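Local coordinates for protein myosin regulatory light chain (Physarum polycephalum, PDB 2BL0) that binds calcium through an EF-hand loop and serves as a regulatory light chain of myosin II, at residues 2-7 with 73-78; 10-15 with 21-26; 46-51 with 57-62. One frame throughout, in Å; residues are numbered along the deposited sequence. Where two conformers were deposited one is given.

Interaction 1 (2-7 with 73-78); sequences DDQVSE and KQTTSE
Two unusual torsions, chi1 -132° and chi2 143°, bend the side chain of Gln4 and carry its amide from the start of helix 3-15 across to the backbone of Lys73 and Thr75. NE2 of Gln4 makes a weak hydrogen bond to Lys73 O at 3.4 Å. The other end of the amide is puzzling: Gln4 OE1 lies 2.8 Å from Thr75 O, two acceptors with no proton to share, so the way the amide is turned in the model is doubtful, and the weak bond with it. Glutamine suits the place because its long chain can span the gap and bring an N-H to a carbonyl of the linker. Lys73 and Thr75, the residues it reaches, belong to that linker between helix 61-72 and helix 78-87, which joins the two EF-hand pairs of this dumbbell-shaped light chain. Thr75 brings its hydroxyl near the amide, with OG1 3.4 Å from Gln4 OE1, while the established partner of that hydroxyl is Met72 O. Thr76 points away from the helix; its OG1 bonds to Ser77 O and to a polar side chain on the chain of another protein. On the helix side, Asp2 is the N-cap: its OD1 accepts from Val5 N at 3.0 Å, and its short carboxylate suits the end of a helix where backbone N-H groups lack carbonyl partners.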
loop_
_atom_site.group_PDB
_atom_site.type_symbol
_atom_site.label_atom_id
_atom_site.label_comp_id
_atom_site.label_asym_id
_atom_site.label_seq_id
_atom_site.Cartn_x
_atom_site.Cartn_y
_atom_site.Cartn_z
ATOM N N ASP C 2 -17.372 5.822 -9.978
ATOM C CA ASP C 2 -16.939 5.892 -8.569
ATOM C C ASP C 2 -18.061 5.523 -7.571
ATOM O O ASP C 2 -19.196 6.013 -7.675
ATOM C CB ASP C 2 -16.386 7.282 -8.238
ATOM C CG ASP C 2 -15.859 7.380 -6.830
ATOM O OD1 ASP C 2 -16.585 7.915 -5.976
ATOM O OD2 ASP C 2 -14.730 6.972 -6.490
ATOM N N ASP C 3 -17.718 4.677 -6.597
ATOM C CA ASP C 3 -18.674 4.175 -5.601
ATOM C C ASP C 3 -19.097 5.214 -4.547
ATOM O O ASP C 3 -20.220 5.167 -4.040
ATOM C CB ASP C 3 -18.104 2.947 -4.875
ATOM C CG ASP C 3 -17.979 1.723 -5.780
ATOM O OD1 ASP C 3 -18.563 1.714 -6.886
ATOM O OD2 ASP C 3 -17.312 0.711 -5.462
ATOM N N GLN C 4 -18.177 6.101 -4.184
ATOM C CA GLN C 4 -18.467 7.215 -3.281
ATOM C C GLN C 4 -19.568 8.098 -3.856
ATOM O O GLN C 4 -20.535 8.409 -3.172
ATOM C CB GLN C 4 -17.202 8.058 -3.059
ATOM C CG GLN C 4 -16.882 8.406 -1.617
ATOM C CD GLN C 4 -15.378 8.389 -1.347
ATOM O OE1 GLN C 4 -14.909 7.682 -0.447
ATOM N NE2 GLN C 4 -14.617 9.154 -2.141
ATOM N N VAL C 5 -19.416 8.479 -5.120
ATOM C CA VAL C 5 -20.367 9.358 -5.792
ATOM C C VAL C 5 -21.749 8.709 -5.837
ATOM O O VAL C 5 -22.743 9.371 -5.567
ATOM C CB VAL C 5 -19.912 9.710 -7.230
ATOM C CG1 VAL C 5 -21.019 10.475 -7.996
ATOM C CG2 VAL C 5 -18.619 10.531 -7.200
ATOM N N SER C 6 -21.814 7.421 -6.170
ATOM C CA SER C 6 -23.112 6.754 -6.254
ATOM C C SER C 6 -23.801 6.722 -4.895
ATOM O O SER C 6 -25.004 6.913 -4.804
ATOM C CB SER C 6 -22.980 5.350 -6.834
ATOM O OG SER C 6 -22.209 4.536 -5.980
ATOM N N GLU C 7 -23.023 6.524 -3.840
ATOM C CA GLU C 7 -23.553 6.524 -2.497
ATOM C C GLU C 7 -24.060 7.930 -2.114
ATOM O O GLU C 7 -25.122 8.088 -1.502
ATOM C CB GLU C 7 -22.472 6.084 -1.525
ATOM C CG GLU C 7 -22.976 5.922 -0.121
ATOM C CD GLU C 7 -21.987 5.231 0.777
ATOM O OE1 GLU C 7 -20.861 5.762 0.948
ATOM O OE2 GLU C 7 -22.349 4.175 1.322
ATOM N N LYS C 73 -13.650 12.657 1.148
ATOM C CA LYS C 73 -13.032 12.090 -0.062
ATOM C C LYS C 73 -11.967 11.041 0.230
ATOM O O LYS C 73 -11.766 10.136 -0.578
ATOM C CB LYS C 73 -12.437 13.163 -0.977
ATOM C CG LYS C 73 -11.497 14.184 -0.298
ATOM C CD LYS C 73 -10.715 15.014 -1.327
ATOM C CE LYS C 73 -9.631 15.891 -0.676
ATOM N NZ LYS C 73 -9.277 15.511 0.731
ATOM N N GLN C 74 -11.286 11.165 1.363
ATOM C CA GLN C 74 -10.248 10.203 1.730
ATOM C C GLN C 74 -10.762 8.984 2.485
ATOM O O GLN C 74 -10.003 8.056 2.738
ATOM C CB GLN C 74 -9.150 10.895 2.527
ATOM C CG GLN C 74 -8.562 12.112 1.813
ATOM C CD GLN C 74 -8.310 11.871 0.324
ATOM O OE1 GLN C 74 -7.752 10.843 -0.066
ATOM N NE2 GLN C 74 -8.707 12.824 -0.501
ATOM N N THR C 75 -12.055 8.955 2.818
ATOM C CA THR C 75 -12.616 7.721 3.362
ATOM C C THR C 75 -12.697 6.669 2.266
ATOM O O THR C 75 -12.642 6.988 1.072
ATOM C CB THR C 75 -14.029 7.912 3.949
ATOM O OG1 THR C 75 -14.940 8.295 2.906
ATOM C CG2 THR C 75 -14.046 9.034 4.973
ATOM N N THR C 76 -12.851 5.416 2.683
ATOM C CA THR C 76 -13.056 4.310 1.763
ATOM C C THR C 76 -14.317 3.544 2.142
ATOM O O THR C 76 -14.969 3.838 3.153
ATOM C CB THR C 76 -11.841 3.325 1.809
ATOM O OG1 THR C 76 -11.736 2.753 3.125
ATOM C CG2 THR C 76 -10.516 4.035 1.551
ATOM N N SER C 77 -14.646 2.550 1.332
ATOM C CA SER C 77 -15.745 1.631 1.649
ATOM C C SER C 77 -15.430 0.827 2.912
ATOM O O SER C 77 -14.271 0.765 3.370
ATOM C CB SER C 77 -16.049 0.678 0.487
ATOM O OG SER C 77 -14.914 0.467 -0.339
ATOM N N GLU C 78 -16.471 0.222 3.483
ATOM C CA GLU C 78 -16.312 -0.553 4.709
ATOM C C GLU C 78 -15.379 -1.729 4.485
ATOM O O GLU C 78 -14.566 -2.046 5.352
ATOM C CB GLU C 78 -17.657 -1.069 5.206
ATOM C CG GLU C 78 -17.627 -1.607 6.633
ATOM C CD GLU C 78 -18.972 -2.141 7.085
ATOM O OE1 GLU C 78 -19.998 -1.764 6.480
ATOM O OE2 GLU C 78 -19.005 -2.943 8.044
#

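Interaction 2 (10-15 with 21-26); sequences EAFELF and GFITKE
Phe12 and Phe15 meet Ile23 in a buried apolar contact within the first EF-hand, where the end of the entering helix packs against the short strand of the loop, just before the exiting helix 25-35. Helix 10-15 and strand 22-24 approach to 9.0 Å between axes, at 50°, and the space between them is bridged mainly by side chains. Ile23 points toward the helix, and with CG1 placed beside the backbone N (chi1 -56°) its CD1 methyl reaches in between the Phe12 ring and the CB of Phe15. That methyl lies 3.7 Å from Phe12 CE1, approaching the ring obliquely, and 3.8 Å from Phe15 CB. A branched aliphatic residue serves well here: CD1 fits between its two phenylalanine neighbours while the backbone of Ile23 pairs with Ile59 of the neighbouring strand. Phe12 also packs edge-to-face with Phe61, and Phe15 and Ile23 are backed by Val31 and Leu28 of helix 25-35, so the contact belongs to a wider core. Gly21 bends the loop with a left-handed backbone, phi 90°, in which a side chain would collide with the preceding carbonyl oxygen; its N is held by Asp16 OD2. At the end of the strand Thr24 is the N-cap of helix 25-35, its OG1 bonding to Gly27 N. Beyond the apolar cluster, the rim of Phe12 comes up to the loop backbone: Gly21 O sits at the ring edge, close to its plane, 3.8 Å from CZ.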
loop_
_atom_site.group_PDB
_atom_site.type_symbol
_atom_site.label_atom_id
_atom_site.label_comp_id
_atom_site.label_asym_id
_atom_site.label_seq_id
_atom_site.Cartn_x
_atom_site.Cartn_y
_atom_site.Cartn_z
ATOM N N GLU C 10 -27.304 8.440 -3.953
ATOM C CA GLU C 10 -28.381 7.684 -3.321
ATOM C C GLU C 10 -28.898 8.416 -2.080
ATOM O O GLU C 10 -30.098 8.516 -1.875
ATOM C CB GLU C 10 -27.923 6.253 -2.987
ATOM C CG GLU C 10 -27.783 5.372 -4.215
ATOM C CD GLU C 10 -27.058 4.059 -3.967
ATOM O OE1 GLU C 10 -26.577 3.831 -2.841
ATOM O OE2 GLU C 10 -26.968 3.246 -4.920
ATOM N N ALA C 11 -27.986 8.959 -1.276
ATOM C CA ALA C 11 -28.353 9.710 -0.080
ATOM C C ALA C 11 -29.125 10.955 -0.448
ATOM O O ALA C 11 -30.142 11.263 0.160
ATOM C CB ALA C 11 -27.133 10.076 0.722
ATOM N N PHE C 12 -28.613 11.706 -1.425
ATOM C CA PHE C 12 -29.288 12.915 -1.871
ATOM C C PHE C 12 -30.729 12.585 -2.314
ATOM O O PHE C 12 -31.684 13.316 -2.016
ATOM C CB PHE C 12 -28.511 13.561 -3.018
ATOM C CG PHE C 12 -29.105 14.859 -3.493
ATOM C CD1 PHE C 12 -28.773 16.050 -2.875
ATOM C CD2 PHE C 12 -30.008 14.870 -4.543
ATOM C CE1 PHE C 12 -29.334 17.253 -3.317
ATOM C CE2 PHE C 12 -30.585 16.052 -4.983
ATOM C CZ PHE C 12 -30.235 17.248 -4.366
ATOM N N GLU C 13 -30.869 11.489 -3.048
ATOM C CA GLU C 13 -32.175 11.055 -3.537
ATOM C C GLU C 13 -33.125 10.787 -2.358
ATOM O O GLU C 13 -34.300 11.140 -2.417
ATOM C CB GLU C 13 -32.048 9.813 -4.427
ATOM C CG GLU C 13 -31.501 10.106 -5.819
ATOM C CD GLU C 13 -32.316 11.143 -6.553
ATOM O OE1 GLU C 13 -33.463 10.846 -6.933
ATOM O OE2 GLU C 13 -31.810 12.265 -6.720
ATOM N N LEU C 14 -32.622 10.183 -1.289
ATOM C CA LEU C 14 -33.456 9.933 -0.103
ATOM C C LEU C 14 -33.852 11.244 0.535
ATOM O O LEU C 14 -34.976 11.390 1.021
ATOM C CB LEU C 14 -32.731 9.081 0.956
ATOM C CG LEU C 14 -32.590 7.587 0.719
ATOM C CD1 LEU C 14 -32.110 6.923 2.014
ATOM C CD2 LEU C 14 -33.896 6.950 0.237
ATOM N N PHE C 15 -32.942 12.221 0.516
ATOM C CA PHE C 15 -33.221 13.541 1.075
ATOM C C PHE C 15 -34.124 14.397 0.162
ATOM O O PHE C 15 -34.553 15.488 0.568
ATOM C CB PHE C 15 -31.923 14.305 1.360
ATOM C CG PHE C 15 -30.944 13.564 2.258
ATOM C CD1 PHE C 15 -31.375 12.597 3.177
ATOM C CD2 PHE C 15 -29.589 13.829 2.177
ATOM C CE1 PHE C 15 -30.481 11.916 3.962
ATOM C CE2 PHE C 15 -28.693 13.163 2.971
ATOM C CZ PHE C 15 -29.125 12.211 3.869
ATOM N N GLY C 21 -35.483 17.533 -7.308
ATOM C CA GLY C 21 -34.111 17.642 -7.759
ATOM C C GLY C 21 -33.271 18.600 -6.926
ATOM O O GLY C 21 -32.109 18.811 -7.242
ATOM N N PHE C 22 -33.834 19.149 -5.848
ATOM C CA PHE C 22 -33.081 20.058 -4.964
ATOM C C PHE C 22 -33.673 20.120 -3.563
ATOM O O PHE C 22 -34.845 19.777 -3.361
ATOM C CB PHE C 22 -32.958 21.466 -5.580
ATOM C CG PHE C 22 -34.276 22.122 -5.858
ATOM C CD1 PHE C 22 -34.960 22.792 -4.854
ATOM C CD2 PHE C 22 -34.839 22.067 -7.127
ATOM C CE1 PHE C 22 -36.216 23.383 -5.111
ATOM C CE2 PHE C 22 -36.084 22.646 -7.384
ATOM C CZ PHE C 22 -36.762 23.316 -6.384
ATOM N N ILE C 23 -32.861 20.562 -2.600
ATOM C CA ILE C 23 -33.251 20.646 -1.199
ATOM C C ILE C 23 -33.315 22.081 -0.778
ATOM O O ILE C 23 -32.304 22.784 -0.820
ATOM C CB ILE C 23 -32.247 19.923 -0.302
ATOM C CG1 ILE C 23 -32.082 18.464 -0.747
ATOM C CG2 ILE C 23 -32.671 20.065 1.184
ATOM C CD1 ILE C 23 -30.945 17.743 -0.068
ATOM N N THR C 24 -34.495 22.503 -0.341
ATOM C CA THR C 24 -34.705 23.835 0.179
ATOM C C THR C 24 -34.493 23.833 1.683
ATOM O O THR C 24 -34.392 22.772 2.288
ATOM C CB THR C 24 -36.138 24.310 -0.119
ATOM O OG1 THR C 24 -37.075 23.409 0.481
ATOM C CG2 THR C 24 -36.449 24.235 -1.599
ATOM N N LYS C 25 -34.458 25.018 2.294
ATOM C CA LYS C 25 -34.380 25.120 3.751
ATOM C C LYS C 25 -35.558 24.403 4.393
ATOM O O LYS C 25 -35.366 23.639 5.317
ATOM C CB LYS C 25 -34.339 26.565 4.244
ATOM C CG LYS C 25 -32.957 27.153 4.243
ATOM C CD LYS C 25 -32.922 28.506 4.942
ATOM C CE LYS C 25 -31.522 29.076 4.925
ATOM N NZ LYS C 25 -31.360 30.168 5.947
ATOM N N GLU C 26 -36.756 24.682 3.886
ATOM C CA GLU C 26 -37.993 23.998 4.262
ATOM C C GLU C 26 -37.843 22.464 4.180
ATOM O O GLU C 26 -38.192 21.729 5.121
ATOM C CB GLU C 26 -39.108 24.494 3.328
ATOM C CG GLU C 26 -40.519 24.074 3.665
ATOM C CD GLU C 26 -41.112 24.774 4.884
ATOM O OE1 GLU C 26 -40.863 25.975 5.138
ATOM O OE2 GLU C 26 -41.861 24.087 5.591
#

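Interaction 3 (46-51 with 57-62); sequences EMFNEA and GKIQFP. With CA (calcium ion), chain E.
Phe48 and Ile59 lie alongside one another and run in opposite directions, the ring reaching out from helix 46-51 as the isoleucine extends back from strand 58-60. The phenylalanine gets there because its CG stands opposite the backbone N (chi1 -174°), which sends the ring away from the helix toward the calcium loop. Its CE1 meets Ile59 CD1 at 3.5 Å, the methyl approaching obliquely. The same methyl is 3.5 Å from Ala51 CB, one helical turn further on, where a small residue lets the strand draw close: Ala51 and Ile59 have CA atoms just 6.2 Å apart. Phe48 turns its edge, not a face, to the loop backbone, so that Gly57 O lies near the ring plane, 3.4 Å from CZ. Gly57 adopts left-handed backbone angles, phi 87°, that a side chain would make difficult, and its N bonds to Asp52 OD2.

The motif is the second EF-hand, a helix-loop-helix with calcium bound in the loop. Just before Ile59, whose side chain faces the helix, Lys58 turns its own away and offers its backbone O to the metal at 2.3 Å; because a carbonyl is the ligand, a lysine can occupy the position, its aliphatic part lying on Phe22. Asp52, Thr54, Asn56 and Glu63 complete the protein ligands, and Glu63 OE1 also accepts from Gln60 N. The contact thus divides its chemistry by side of the strand: hydrocarbon packs against the helix, while the Lys58 carbonyl is directed to the ion, whose charge would be expected to polarise it.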
loop_
_atom_site.group_PDB
_atom_site.type_symbol
_atom_site.label_atom_id
_atom_site.label_comp_id
_atom_site.label_asym_id
_atom_site.label_seq_id
_atom_site.Cartn_x
_atom_site.Cartn_y
_atom_site.Cartn_z
ATOM N N GLU C 46 -25.858 27.303 9.141
ATOM C CA GLU C 46 -24.477 26.998 8.737
ATOM C C GLU C 46 -24.444 25.787 7.807
ATOM O O GLU C 46 -23.795 25.819 6.770
ATOM C CB GLU C 46 -23.621 26.730 9.980
ATOM C CG GLU C 46 -22.207 26.219 9.770
ATOM C CD GLU C 46 -21.514 25.944 11.101
ATOM O OE1 GLU C 46 -22.005 25.093 11.889
ATOM O OE2 GLU C 46 -20.489 26.595 11.381
ATOM N N MET C 47 -25.165 24.730 8.165
ATOM C CA MET C 47 -25.116 23.502 7.368
ATOM C C MET C 47 -25.795 23.730 6.016
ATOM O O MET C 47 -25.328 23.229 4.996
ATOM C CB MET C 47 -25.684 22.290 8.119
ATOM C CG MET C 47 -27.199 22.010 7.953
ATOM S SD MET C 47 -27.766 20.643 8.972
ATOM C CE MET C 47 -27.328 19.306 8.005
ATOM N N PHE C 48 -26.873 24.515 5.996
ATOM C CA PHE C 48 -27.576 24.762 4.743
ATOM C C PHE C 48 -26.684 25.572 3.795
ATOM O O PHE C 48 -26.553 25.252 2.613
ATOM C CB PHE C 48 -28.934 25.459 4.933
ATOM C CG PHE C 48 -29.704 25.563 3.646
ATOM C CD1 PHE C 48 -30.484 24.503 3.202
ATOM C CD2 PHE C 48 -29.577 26.679 2.841
ATOM C CE1 PHE C 48 -31.136 24.560 1.983
ATOM C CE2 PHE C 48 -30.215 26.745 1.617
ATOM C CZ PHE C 48 -31.006 25.679 1.188
ATOM N N ASN C 49 -26.066 26.601 4.344
ATOM C CA ASN C 49 -25.222 27.493 3.580
ATOM C C ASN C 49 -23.962 26.774 3.114
ATOM O O ASN C 49 -23.468 27.076 2.050
ATOM C CB ASN C 49 -24.870 28.747 4.390
ATOM C CG ASN C 49 -26.102 29.638 4.711
ATOM O OD1 ASN C 49 -26.077 30.381 5.684
ATOM N ND2 ASN C 49 -27.162 29.565 3.894
ATOM N N GLU C 50 -23.453 25.819 3.899
ATOM C CA GLU C 50 -22.281 25.019 3.485
ATOM C C GLU C 50 -22.615 24.269 2.196
ATOM O O GLU C 50 -21.785 24.168 1.274
ATOM C CB GLU C 50 -21.927 23.964 4.561
ATOM C CG GLU C 50 -21.162 24.484 5.762
ATOM C CD GLU C 50 -20.973 23.459 6.870
ATOM O OE1 GLU C 50 -21.689 22.426 6.899
ATOM O OE2 GLU C 50 -20.091 23.702 7.730
ATOM N N ALA C 51 -23.830 23.724 2.149
ATOM C CA ALA C 51 -24.251 22.863 1.041
ATOM C C ALA C 51 -24.671 23.690 -0.165
ATOM O O ALA C 51 -24.365 23.334 -1.298
ATOM C CB ALA C 51 -25.388 21.981 1.476
ATOM N N GLY C 57 -30.712 29.392 -2.258
ATOM C CA GLY C 57 -31.762 28.779 -1.448
ATOM C C GLY C 57 -32.162 27.345 -1.810
ATOM O O GLY C 57 -33.130 26.790 -1.247
ATOM N N LYS C 58 -31.422 26.749 -2.734
ATOM C CA LYS C 58 -31.706 25.404 -3.243
ATOM C C LYS C 58 -30.405 24.605 -3.395
ATOM O O LYS C 58 -29.523 25.023 -4.122
ATOM C CB LYS C 58 -32.387 25.499 -4.608
ATOM C CG LYS C 58 -33.781 26.138 -4.605
ATOM C CD LYS C 58 -34.370 26.111 -6.011
ATOM C CE LYS C 58 -35.760 26.686 -6.069
ATOM N NZ LYS C 58 -35.736 28.144 -6.233
ATOM N N ILE C 59 -30.280 23.469 -2.714
ATOM C CA ILE C 59 -29.105 22.612 -2.791
ATOM C C ILE C 59 -29.314 21.619 -3.936
ATOM O O ILE C 59 -30.173 20.746 -3.843
ATOM C CB ILE C 59 -28.888 21.814 -1.465
ATOM C CG1 ILE C 59 -28.776 22.735 -0.243
ATOM C CG2 ILE C 59 -27.632 20.905 -1.606
ATOM C CD1 ILE C 59 -28.883 22.020 1.101
ATOM N N GLN C 60 -28.551 21.771 -5.012
ATOM C CA GLN C 60 -28.561 20.818 -6.127
ATOM C C GLN C 60 -27.660 19.640 -5.775
ATOM O O GLN C 60 -26.762 19.775 -4.952
ATOM C CB GLN C 60 -28.038 21.451 -7.419
ATOM C CG GLN C 60 -28.591 22.840 -7.798
ATOM C CD GLN C 60 -30.105 22.896 -7.887
ATOM O OE1 GLN C 60 -30.715 23.928 -7.535
ATOM N NE2 GLN C 60 -30.726 21.809 -8.360
ATOM N N PHE C 61 -27.844 18.499 -6.433
ATOM C CA PHE C 61 -26.931 17.394 -6.204
ATOM C C PHE C 61 -25.445 17.778 -6.366
ATOM O O PHE C 61 -24.651 17.463 -5.500
ATOM C CB PHE C 61 -27.251 16.152 -7.056
ATOM C CG PHE C 61 -26.242 15.060 -6.874
ATOM C CD1 PHE C 61 -26.033 14.522 -5.615
ATOM C CD2 PHE C 61 -25.443 14.626 -7.930
ATOM C CE1 PHE C 61 -25.078 13.553 -5.401
ATOM C CE2 PHE C 61 -24.485 13.645 -7.723
ATOM C CZ PHE C 61 -24.300 13.113 -6.445
ATOM N N PRO C 62 -25.021 18.412 -7.467
ATOM C CA PRO C 62 -23.589 18.756 -7.573
ATOM C C PRO C 62 -23.035 19.576 -6.399
ATOM O O PRO C 62 -21.863 19.409 -6.070
ATOM C CB PRO C 62 -23.492 19.507 -8.888
ATOM C CG PRO C 62 -24.647 18.938 -9.725
ATOM C CD PRO C 62 -25.749 18.702 -8.722
HETATM CA CA CA E . -27.759 26.300 -4.868
#

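Overall arrangement
Interactions 2 and 3 are equivalent contacts in the two EF-hands of one pair, with centres 10 Å apart. Strands 22-24 and 58-60 join them as an antiparallel pair, in which Ile23 O and Ile59 N, 2.9 Å apart, probably form a hydrogen bond. The two also pack directly: Phe48 CE1 of interaction 3 lies 3.4 Å from Lys25 N of interaction 2, and Phe12 CZ lies 3.4 Å from Phe61 N. The calcium ion is bound in the loop of interaction 3, yet the side chain of Phe22 comes within about 7 Å of it. Interaction 1 lies apart, its centre 19 and 20 Å from those of interactions 2 and 3, at the other end of helix 3-15; it packs on interaction 3 through Val5 O and Phe61 CZ, 4.1 Å apart.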